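Structural polyprotein, VP1 (Israeli acute paralysis virus, PDB 5CDD) probably serves as a structural capsid protein, one of the subunits that build the icosahedral shell of this honeybee virus. Local coordinates at residues R47-N52 and Q178-A183; C108-F113 and H131-V136; M115-S120 and D165-Y170. All coordinates share one frame; numbering follows the deposited sequence.

Contact 1: residues R47-N52 and Q178-A183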
loop_
_atom_site.group_PDB
_atom_site.type_symbol
_atom_site.label_atom_id
_atom_site.label_comp_id
_atom_site.label_asym_id
_atom_site.label_seq_id
_atom_site.Cartn_x
_atom_site.Cartn_y
_atom_site.Cartn_z
ATOM N N ARG A 47 -7.095 35.666 -13.982
ATOM C CA ARG A 47 -6.532 36.856 -14.606
ATOM C C ARG A 47 -7.121 38.077 -13.915
ATOM O O ARG A 47 -8.291 38.072 -13.532
ATOM C CB ARG A 47 -6.867 36.876 -16.098
ATOM C CG ARG A 47 -6.073 35.872 -16.922
ATOM C CD ARG A 47 -4.622 36.298 -17.041
ATOM N NE ARG A 47 -3.842 35.408 -17.896
ATOM C CZ ARG A 47 -3.362 34.227 -17.518
ATOM N NH1 ARG A 47 -3.578 33.781 -16.288
ATOM N NH2 ARG A 47 -2.657 33.493 -18.371
ATOM N N THR A 48 -6.312 39.118 -13.743
ATOM C CA THR A 48 -6.785 40.325 -13.076
ATOM C C THR A 48 -7.764 41.096 -13.948
ATOM O O THR A 48 -7.604 41.165 -15.166
ATOM C CB THR A 48 -5.617 41.267 -12.692
ATOM O OG1 THR A 48 -4.943 41.712 -13.874
ATOM C CG2 THR A 48 -4.625 40.545 -11.797
ATOM N N ILE A 49 -8.790 41.660 -13.318
ATOM C CA ILE A 49 -9.786 42.449 -14.030
ATOM C C ILE A 49 -9.693 43.894 -13.571
ATOM O O ILE A 49 -10.285 44.784 -14.168
ATOM C CB ILE A 49 -11.211 41.924 -13.774
ATOM C CG1 ILE A 49 -11.500 41.890 -12.268
ATOM C CG2 ILE A 49 -11.358 40.549 -14.379
ATOM C CD1 ILE A 49 -12.896 41.404 -11.903
ATOM N N THR A 50 -8.941 44.112 -12.498
ATOM C CA THR A 50 -8.732 45.444 -11.945
ATOM C C THR A 50 -7.572 45.395 -10.964
ATOM O O THR A 50 -7.573 44.595 -10.032
ATOM C CB THR A 50 -9.986 45.978 -11.207
ATOM O OG1 THR A 50 -9.726 47.303 -10.726
ATOM C CG2 THR A 50 -10.337 45.092 -10.027
ATOM N N ASP A 51 -6.570 46.239 -11.183
ATOM C CA ASP A 51 -5.417 46.266 -10.297
ATOM C C ASP A 51 -5.717 47.115 -9.074
ATOM O O ASP A 51 -4.859 47.301 -8.214
ATOM C CB ASP A 51 -4.194 46.825 -11.028
ATOM C CG ASP A 51 -3.782 45.970 -12.216
ATOM O OD1 ASP A 51 -3.319 44.827 -12.004
ATOM O OD2 ASP A 51 -3.924 46.443 -13.365
ATOM N N ASN A 52 -6.937 47.635 -8.992
ATOM C CA ASN A 52 -7.303 48.466 -7.853
ATOM C C ASN A 52 -8.805 48.678 -7.712
ATOM O O ASN A 52 -9.399 49.473 -8.437
ATOM C CB ASN A 52 -6.608 49.825 -7.957
ATOM C CG ASN A 52 -6.552 50.549 -6.629
ATOM O OD1 ASN A 52 -5.976 50.046 -5.666
ATOM N ND2 ASN A 52 -7.146 51.735 -6.570
ATOM N N GLN A 178 -8.167 46.521 -3.305
ATOM C CA GLN A 178 -7.540 45.258 -3.670
ATOM C C GLN A 178 -7.445 44.990 -5.161
ATOM O O GLN A 178 -8.129 45.616 -5.972
ATOM C CB GLN A 178 -8.288 44.088 -3.022
ATOM C CG GLN A 178 -8.952 44.414 -1.697
ATOM C CD GLN A 178 -10.381 44.900 -1.862
ATOM O OE1 GLN A 178 -10.679 45.729 -2.721
ATOM N NE2 GLN A 178 -11.271 44.389 -1.026
ATOM N N ILE A 179 -6.574 44.048 -5.505
ATOM C CA ILE A 179 -6.391 43.628 -6.885
ATOM C C ILE A 179 -7.376 42.478 -7.046
ATOM O O ILE A 179 -7.326 41.502 -6.297
ATOM C CB ILE A 179 -4.966 43.104 -7.137
ATOM C CG1 ILE A 179 -3.940 44.194 -6.809
ATOM C CG2 ILE A 179 -4.830 42.671 -8.584
ATOM C CD1 ILE A 179 -2.501 43.731 -6.880
ATOM N N VAL A 180 -8.280 42.599 -8.007
ATOM C CA VAL A 180 -9.274 41.560 -8.219
ATOM C C VAL A 180 -8.978 40.701 -9.443
ATOM O O VAL A 180 -8.765 41.212 -10.545
ATOM C CB VAL A 180 -10.684 42.172 -8.363
ATOM C CG1 VAL A 180 -11.724 41.070 -8.440
ATOM C CG2 VAL A 180 -10.970 43.097 -7.192
ATOM N N ALA A 181 -8.959 39.389 -9.233
ATOM C CA ALA A 181 -8.710 38.431 -10.302
ATOM C C ALA A 181 -9.833 37.404 -10.260
ATOM O O ALA A 181 -10.233 36.966 -9.182
ATOM C CB ALA A 181 -7.369 37.752 -10.093
ATOM N N ARG A 182 -10.348 37.021 -11.424
ATOM C CA ARG A 182 -11.431 36.048 -11.468
ATOM C C ARG A 182 -11.211 34.925 -12.470
ATOM O O ARG A 182 -10.242 34.921 -13.232
ATOM C CB ARG A 182 -12.756 36.738 -11.793
ATOM C CG ARG A 182 -12.818 37.310 -13.195
ATOM C CD ARG A 182 -14.210 37.808 -13.528
ATOM N NE ARG A 182 -14.256 38.411 -14.856
ATOM C CZ ARG A 182 -15.353 38.912 -15.413
ATOM N NH1 ARG A 182 -16.506 38.882 -14.757
ATOM N NH2 ARG A 182 -15.294 39.450 -16.626
ATOM N N ALA A 183 -12.139 33.976 -12.452
ATOM C CA ALA A 183 -12.128 32.816 -13.334
ATOM C C ALA A 183 -13.425 32.077 -13.050
ATOM O O ALA A 183 -14.151 32.432 -12.122
ATOM C CB ALA A 183 -10.936 31.921 -13.021
#
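The carbonyl oxygen of Val180 meets two successive residues of the facing chain, Ile49 and Thr48. Ile49 N donates to Val180 O at 2.8 Å in a nearly straight bond (170° at the hydrogen) that arrives almost along the C=O axis, and the CA-H of Thr48 adds a weaker contact to the same atom. The same Val180 uses its N toward the next residue of the other chain, donating to Thr50 O at 2.9 Å. Ile49 and Thr50 thus both face Val180, which makes this a classic beta bulge. Before it, Thr48 pairs with Ala181 in a non-hydrogen-bonded pair, and Arg182 N reaches Arg47 O at 3.1 Å.

Branched side chains fill the bulge. Thr50 turns its hydroxyl anti to its own N (chi1 -178°), which brings the methyl CG2 rather than the oxygen against Val180 CB, 3.4 Å away; the hydroxyl, on the far side, makes a weak bond to Asn52 O. Ile49 spreads its two branches over two partners: CD1 lies 3.7 Å from Val180 CG1, while CG2 packs 3.6 Å from Arg182 NE, where the extended arginine runs across the isoleucine at about a right angle. Thr70, of helix 64-73, touches both Ile49 and Arg182. Arg111 of a neighbouring copy of the protein packs on both Thr48 and Ile179, whose CG2 methyls lie side by side at 3.9 Å.

The polar end of Arg182 is engaged by Asp76 and Asp71 through salt bridges, and Asp51 pairs with Arg75. Aliphatic carbons therefore supply the packing at the bulge itself, whereas the buried charges are answered by acidic and basic partners next to it, an arrangement that should favour the ionised forms of these side chains.

Contact 2: residues C108-F113 and H131-V136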
loop_
_atom_site.group_PDB
_atom_site.type_symbol
_atom_site.label_atom_id
_atom_site.label_comp_id
_atom_site.label_asym_id
_atom_site.label_seq_id
_atom_site.Cartn_x
_atom_site.Cartn_y
_atom_site.Cartn_z
ATOM N N CYS A 108 -8.996 44.442 10.511
ATOM C CA CYS A 108 -9.640 44.347 9.212
ATOM C C CYS A 108 -9.966 42.914 8.817
ATOM O O CYS A 108 -9.122 42.024 8.916
ATOM C CB CYS A 108 -8.741 44.975 8.148
ATOM S SG CYS A 108 -9.362 44.810 6.466
ATOM N N TYR A 109 -11.201 42.700 8.374
ATOM C CA TYR A 109 -11.636 41.381 7.938
ATOM C C TYR A 109 -12.504 41.515 6.694
ATOM O O TYR A 109 -13.130 42.551 6.470
ATOM C CB TYR A 109 -12.401 40.665 9.059
ATOM C CG TYR A 109 -13.748 41.258 9.404
ATOM C CD1 TYR A 109 -14.852 41.063 8.574
ATOM C CD2 TYR A 109 -13.922 42.010 10.565
ATOM C CE1 TYR A 109 -16.097 41.600 8.892
ATOM C CE2 TYR A 109 -15.162 42.553 10.892
ATOM C CZ TYR A 109 -16.244 42.343 10.052
ATOM O OH TYR A 109 -17.474 42.873 10.369
ATOM N N ILE A 110 -12.529 40.462 5.883
ATOM C CA ILE A 110 -13.307 40.457 4.650
ATOM C C ILE A 110 -14.370 39.364 4.683
ATOM O O ILE A 110 -14.067 38.205 4.950
ATOM C CB ILE A 110 -12.402 40.209 3.424
ATOM C CG1 ILE A 110 -11.230 41.199 3.417
ATOM C CG2 ILE A 110 -13.217 40.325 2.151
ATOM C CD1 ILE A 110 -11.629 42.645 3.263
ATOM N N ARG A 111 -15.612 39.743 4.408
ATOM C CA ARG A 111 -16.732 38.804 4.391
ATOM C C ARG A 111 -17.334 38.771 2.989
ATOM O O ARG A 111 -17.452 39.805 2.333
ATOM C CB ARG A 111 -17.818 39.242 5.379
ATOM C CG ARG A 111 -17.419 39.228 6.845
ATOM C CD ARG A 111 -17.522 37.833 7.443
ATOM N NE ARG A 111 -18.900 37.340 7.541
ATOM C CZ ARG A 111 -19.839 37.863 8.327
ATOM N NH1 ARG A 111 -19.568 38.910 9.095
ATOM N NH2 ARG A 111 -21.052 37.324 8.361
ATOM N N SER A 112 -17.709 37.584 2.528
ATOM C CA SER A 112 -18.326 37.442 1.215
ATOM C C SER A 112 -19.579 36.582 1.352
ATOM O O SER A 112 -19.573 35.566 2.045
ATOM C CB SER A 112 -17.346 36.815 0.215
ATOM O OG SER A 112 -16.865 35.565 0.671
ATOM N N PHE A 113 -20.655 37.007 0.700
ATOM C CA PHE A 113 -21.926 36.295 0.762
ATOM C C PHE A 113 -22.458 36.029 -0.638
ATOM O O PHE A 113 -21.831 36.379 -1.637
ATOM C CB PHE A 113 -22.965 37.136 1.509
ATOM C CG PHE A 113 -22.498 37.651 2.839
ATOM C CD1 PHE A 113 -22.691 36.907 3.998
ATOM C CD2 PHE A 113 -21.868 38.887 2.933
ATOM C CE1 PHE A 113 -22.264 37.389 5.235
ATOM C CE2 PHE A 113 -21.437 39.377 4.162
ATOM C CZ PHE A 113 -21.635 38.626 5.315
ATOM N N HIS A 131 -17.871 33.333 3.700
ATOM C CA HIS A 131 -16.440 33.146 3.915
ATOM C C HIS A 131 -15.872 34.423 4.528
ATOM O O HIS A 131 -16.374 35.517 4.270
ATOM C CB HIS A 131 -15.723 32.861 2.595
ATOM C CG HIS A 131 -14.257 32.602 2.754
ATOM N ND1 HIS A 131 -13.341 32.869 1.758
ATOM C CD2 HIS A 131 -13.546 32.102 3.792
ATOM C CE1 HIS A 131 -12.130 32.548 2.178
ATOM N NE2 HIS A 131 -12.228 32.080 3.410
ATOM N N ILE A 132 -14.823 34.285 5.334
ATOM C CA ILE A 132 -14.199 35.434 5.979
ATOM C C ILE A 132 -12.693 35.255 6.139
ATOM O O ILE A 132 -12.227 34.179 6.510
ATOM C CB ILE A 132 -14.818 35.689 7.374
ATOM C CG1 ILE A 132 -14.044 36.794 8.101
ATOM C CG2 ILE A 132 -14.808 34.408 8.185
ATOM C CD1 ILE A 132 -14.597 37.133 9.468
ATOM N N THR A 133 -11.939 36.314 5.854
ATOM C CA THR A 133 -10.484 36.278 5.980
ATOM C C THR A 133 -9.973 37.544 6.657
ATOM O O THR A 133 -10.680 38.548 6.730
ATOM C CB THR A 133 -9.790 36.157 4.603
ATOM O OG1 THR A 133 -10.017 37.348 3.838
ATOM C CG2 THR A 133 -10.329 34.957 3.840
ATOM N N TYR A 134 -8.745 37.485 7.161
ATOM C CA TYR A 134 -8.126 38.629 7.819
ATOM C C TYR A 134 -6.855 38.982 7.061
ATOM O O TYR A 134 -5.828 38.321 7.212
ATOM C CB TYR A 134 -7.795 38.296 9.274
ATOM C CG TYR A 134 -9.014 38.028 10.129
ATOM C CD1 TYR A 134 -9.712 36.823 10.027
ATOM C CD2 TYR A 134 -9.481 38.986 11.031
ATOM C CE1 TYR A 134 -10.846 36.579 10.803
ATOM C CE2 TYR A 134 -10.613 38.753 11.811
ATOM C CZ TYR A 134 -11.291 37.548 11.692
ATOM O OH TYR A 134 -12.410 37.313 12.458
ATOM N N PRO A 135 -6.910 40.037 6.231
ATOM C CA PRO A 135 -5.788 40.514 5.419
ATOM C C PRO A 135 -4.443 40.595 6.134
ATOM O O PRO A 135 -3.393 40.481 5.501
ATOM C CB PRO A 135 -6.274 41.875 4.940
ATOM C CG PRO A 135 -7.740 41.650 4.779
ATOM C CD PRO A 135 -8.081 40.915 6.056
ATOM N N VAL A 136 -4.468 40.790 7.447
ATOM C CA VAL A 136 -3.227 40.890 8.201
ATOM C C VAL A 136 -2.459 39.570 8.208
ATOM O O VAL A 136 -1.229 39.566 8.265
ATOM C CB VAL A 136 -3.487 41.335 9.654
ATOM C CG1 VAL A 136 -4.233 40.248 10.412
ATOM C CG2 VAL A 136 -2.175 41.666 10.332
#
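Ile132 reaches across to three residues of the facing strand. Its CB sits 3.5 Å from Arg111 CD, the methylene carbon of its cross-strand partner in the non-hydrogen-bonded pair. The next atom, CG1, lies 3.5 Å from Ile110 O. With chi1 at 173° and chi2 at 179° the branch is fully extended, and its tip CD1 rests on the same Arg111 CD and comes to 4.0 Å from Tyr109 CD1, so a single aliphatic chain bridges an arginine stem and an aromatic ring. Arg111 suits its place because its stem is aliphatic and its tip charged: bent at chi2 and chi3, the chain carries its guanidinium forward along its own strand, so that one face meets the edge of the Phe113 ring. Phe97 of a neighbouring copy of the protein packs on Ile132 as well.

Just before the strand begins, Tyr109 CB stands over one face of the Tyr134 ring, 4.1 Å from its centroid, in a CH-pi contact. The far end of Tyr134 is fixed by its OH, which bonds to Asn98 O of that neighbouring copy. Pro135 turns toward the other strand and presents its ring carbon CG to Ile110 CG1 at 3.8 Å and to Cys108 SG at 3.9 Å; a rigid, apolar ring fits this spot just past the end of the strand.

Hydrogen bonds of ordinary antiparallel pattern carry the backbone. Ile110 N meets Thr133 O at 2.8 Å, Ser112 N meets His131 O at 3.0 Å, and both are returned in the opposite direction. On the face bearing Ile110, Ser112 and Thr133, these residues touch His141 of strand 140-145, across the interior. This is the E-F strand pair at one margin of the CHEF sheet, as in the eight-stranded jelly roll of picornavirus-like capsid proteins.

Contact 3: residues M115-S120 and D165-Y170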
loop_
_atom_site.group_PDB
_atom_site.type_symbol
_atom_site.label_atom_id
_atom_site.label_comp_id
_atom_site.label_asym_id
_atom_site.label_seq_id
_atom_site.Cartn_x
_atom_site.Cartn_y
_atom_site.Cartn_z
ATOM N N MET A 115 -25.909 36.316 -3.304
ATOM C CA MET A 115 -27.013 37.225 -3.547
ATOM C C MET A 115 -27.444 37.097 -4.995
ATOM O O MET A 115 -26.614 36.985 -5.892
ATOM C CB MET A 115 -26.610 38.664 -3.223
ATOM C CG MET A 115 -25.664 39.295 -4.208
ATOM S SD MET A 115 -26.476 40.726 -4.915
ATOM C CE MET A 115 -26.468 41.852 -3.514
ATOM N N PRO A 116 -28.761 37.087 -5.238
ATOM C CA PRO A 116 -29.315 36.967 -6.585
ATOM C C PRO A 116 -28.673 37.969 -7.530
ATOM O O PRO A 116 -28.541 39.145 -7.207
ATOM C CB PRO A 116 -30.794 37.243 -6.363
ATOM C CG PRO A 116 -31.032 36.676 -4.991
ATOM C CD PRO A 116 -29.835 37.205 -4.237
ATOM N N ARG A 117 -28.275 37.493 -8.702
ATOM C CA ARG A 117 -27.637 38.349 -9.684
ATOM C C ARG A 117 -28.478 39.581 -9.987
ATOM O O ARG A 117 -29.679 39.485 -10.233
ATOM C CB ARG A 117 -27.377 37.564 -10.968
ATOM C CG ARG A 117 -26.571 38.317 -12.005
ATOM C CD ARG A 117 -26.093 37.371 -13.085
ATOM N NE ARG A 117 -25.170 36.380 -12.547
ATOM C CZ ARG A 117 -23.976 36.677 -12.046
ATOM N NH1 ARG A 117 -23.563 37.936 -12.020
ATOM N NH2 ARG A 117 -23.194 35.717 -11.567
ATOM N N ASN A 118 -27.829 40.740 -9.948
ATOM C CA ASN A 118 -28.459 42.025 -10.221
ATOM C C ASN A 118 -29.391 42.557 -9.142
ATOM O O ASN A 118 -30.221 43.425 -9.407
ATOM C CB ASN A 118 -29.187 41.985 -11.562
ATOM C CG ASN A 118 -28.240 41.777 -12.723
ATOM O OD1 ASN A 118 -27.261 42.509 -12.884
ATOM N ND2 ASN A 118 -28.523 40.772 -13.542
ATOM N N TYR A 119 -29.259 42.030 -7.932
ATOM C CA TYR A 119 -30.053 42.499 -6.802
ATOM C C TYR A 119 -29.186 43.571 -6.151
ATOM O O TYR A 119 -27.974 43.602 -6.367
ATOM C CB TYR A 119 -30.281 41.370 -5.795
ATOM C CG TYR A 119 -31.615 40.663 -5.894
ATOM C CD1 TYR A 119 -32.118 40.232 -7.123
ATOM C CD2 TYR A 119 -32.349 40.371 -4.743
ATOM C CE1 TYR A 119 -33.321 39.520 -7.201
ATOM C CE2 TYR A 119 -33.549 39.662 -4.808
ATOM C CZ TYR A 119 -34.028 39.238 -6.037
ATOM O OH TYR A 119 -35.207 38.523 -6.093
ATOM N N SER A 120 -29.791 44.457 -5.369
ATOM C CA SER A 120 -29.010 45.487 -4.696
ATOM C C SER A 120 -28.780 45.054 -3.254
ATOM O O SER A 120 -29.622 44.389 -2.653
ATOM C CB SER A 120 -29.727 46.838 -4.745
ATOM O OG SER A 120 -31.020 46.755 -4.180
ATOM N N ASP A 165 -29.985 33.555 -11.265
ATOM C CA ASP A 165 -28.891 32.768 -10.720
ATOM C C ASP A 165 -28.217 33.552 -9.600
ATOM O O ASP A 165 -28.494 34.737 -9.399
ATOM C CB ASP A 165 -27.886 32.427 -11.825
ATOM C CG ASP A 165 -27.305 33.660 -12.489
ATOM O OD1 ASP A 165 -28.084 34.563 -12.858
ATOM O OD2 ASP A 165 -26.068 33.719 -12.649
ATOM N N SER A 166 -27.332 32.879 -8.871
ATOM C CA SER A 166 -26.619 33.485 -7.753
ATOM C C SER A 166 -25.412 34.321 -8.153
ATOM O O SER A 166 -24.828 34.133 -9.218
ATOM C CB SER A 166 -26.184 32.393 -6.772
ATOM O OG SER A 166 -25.476 31.367 -7.457
ATOM N N SER A 167 -25.052 35.252 -7.278
ATOM C CA SER A 167 -23.921 36.138 -7.504
ATOM C C SER A 167 -23.194 36.347 -6.177
ATOM O O SER A 167 -23.620 35.837 -5.142
ATOM C CB SER A 167 -24.408 37.479 -8.067
ATOM O OG SER A 167 -23.327 38.363 -8.292
ATOM N N LEU A 168 -22.097 37.094 -6.209
ATOM C CA LEU A 168 -21.325 37.351 -5.001
ATOM C C LEU A 168 -21.553 38.754 -4.437
ATOM O O LEU A 168 -21.833 39.702 -5.174
ATOM C CB LEU A 168 -19.832 37.168 -5.291
ATOM C CG LEU A 168 -18.880 37.330 -4.106
ATOM C CD1 LEU A 168 -18.969 36.093 -3.231
ATOM C CD2 LEU A 168 -17.458 37.525 -4.600
ATOM N N MET A 169 -21.438 38.871 -3.119
ATOM C CA MET A 169 -21.585 40.150 -2.442
ATOM C C MET A 169 -20.376 40.330 -1.531
ATOM O O MET A 169 -20.098 39.490 -0.680
ATOM C CB MET A 169 -22.871 40.193 -1.623
ATOM C CG MET A 169 -23.075 41.521 -0.922
ATOM S SD MET A 169 -24.714 41.696 -0.231
ATOM C CE MET A 169 -24.540 40.783 1.309
ATOM N N TYR A 170 -19.666 41.436 -1.717
ATOM C CA TYR A 170 -18.458 41.731 -0.956
ATOM C C TYR A 170 -18.710 42.629 0.252
ATOM O O TYR A 170 -19.625 43.447 0.250
ATOM C CB TYR A 170 -17.451 42.401 -1.886
ATOM C CG TYR A 170 -16.021 42.289 -1.442
ATOM C CD1 TYR A 170 -15.359 41.066 -1.480
ATOM C CD2 TYR A 170 -15.319 43.410 -1.004
ATOM C CE1 TYR A 170 -14.028 40.959 -1.095
ATOM C CE2 TYR A 170 -13.989 43.317 -0.616
ATOM C CZ TYR A 170 -13.347 42.088 -0.665
ATOM O OH TYR A 170 -12.028 41.982 -0.287
#
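Arg117 and Asp165 meet twice, once through the backbone and once through their charges. Arg117 NE donates to Asp165 OD2 at 2.8 Å in a nearly straight bond (176°), on the syn side but tilted out of the carboxylate plane, and the acceptor lies in the guanidinium plane; the two flat groups are turned 35° apart. Arg117 N also bonds to Asp165 O at 2.9 Å. An extended start with a bend at chi3 (-64°) swings the guanidinium back over the strand, where Ser167 CB sits above one of its faces.

Behind this pair, Met115 N donates to Ser167 O at 3.0 Å, with a weak bond in return, before the chain leaves the sheet through a type II turn, Pro116 to Tyr119. Asn118 takes the third position, where the backbone needs the positive phi that asparagine tolerates well; Pro116 CB lies over the centre of the Tyr119 ring. Further along, Met115 CE touches Met169 SD at 3.7 Å, two flexible thioether chains crossing at about a right angle.

In the second shell Tyr88 OH also bonds to Asp165 OD2. With Asp161 near the carboxylate and Arg92 near the guanidinium, the buried salt bridge probably helps balance a mixed cluster.

Contacts 2 and 3 lie in one sheet and share strand 110-116: their centres are about 18 Å apart, and Phe113 N probably hydrogen-bonds to Met169 O at 2.9 Å. Contact 1 belongs to the other sheet of the jelly roll, pairing strands B and I, with its centre about 17 Å from that of contact 2 and about 18 Å from that of contact 3. Tyr170, beside Ile110, spans the interior to rings of the opposite sheet, Phe96 and Trp53. Between subunits, contacts 1 and 2 meet directly: Arg111 of one copy packs on Thr48 and Ile179 of another, with a long, weak ion pair to Asp51.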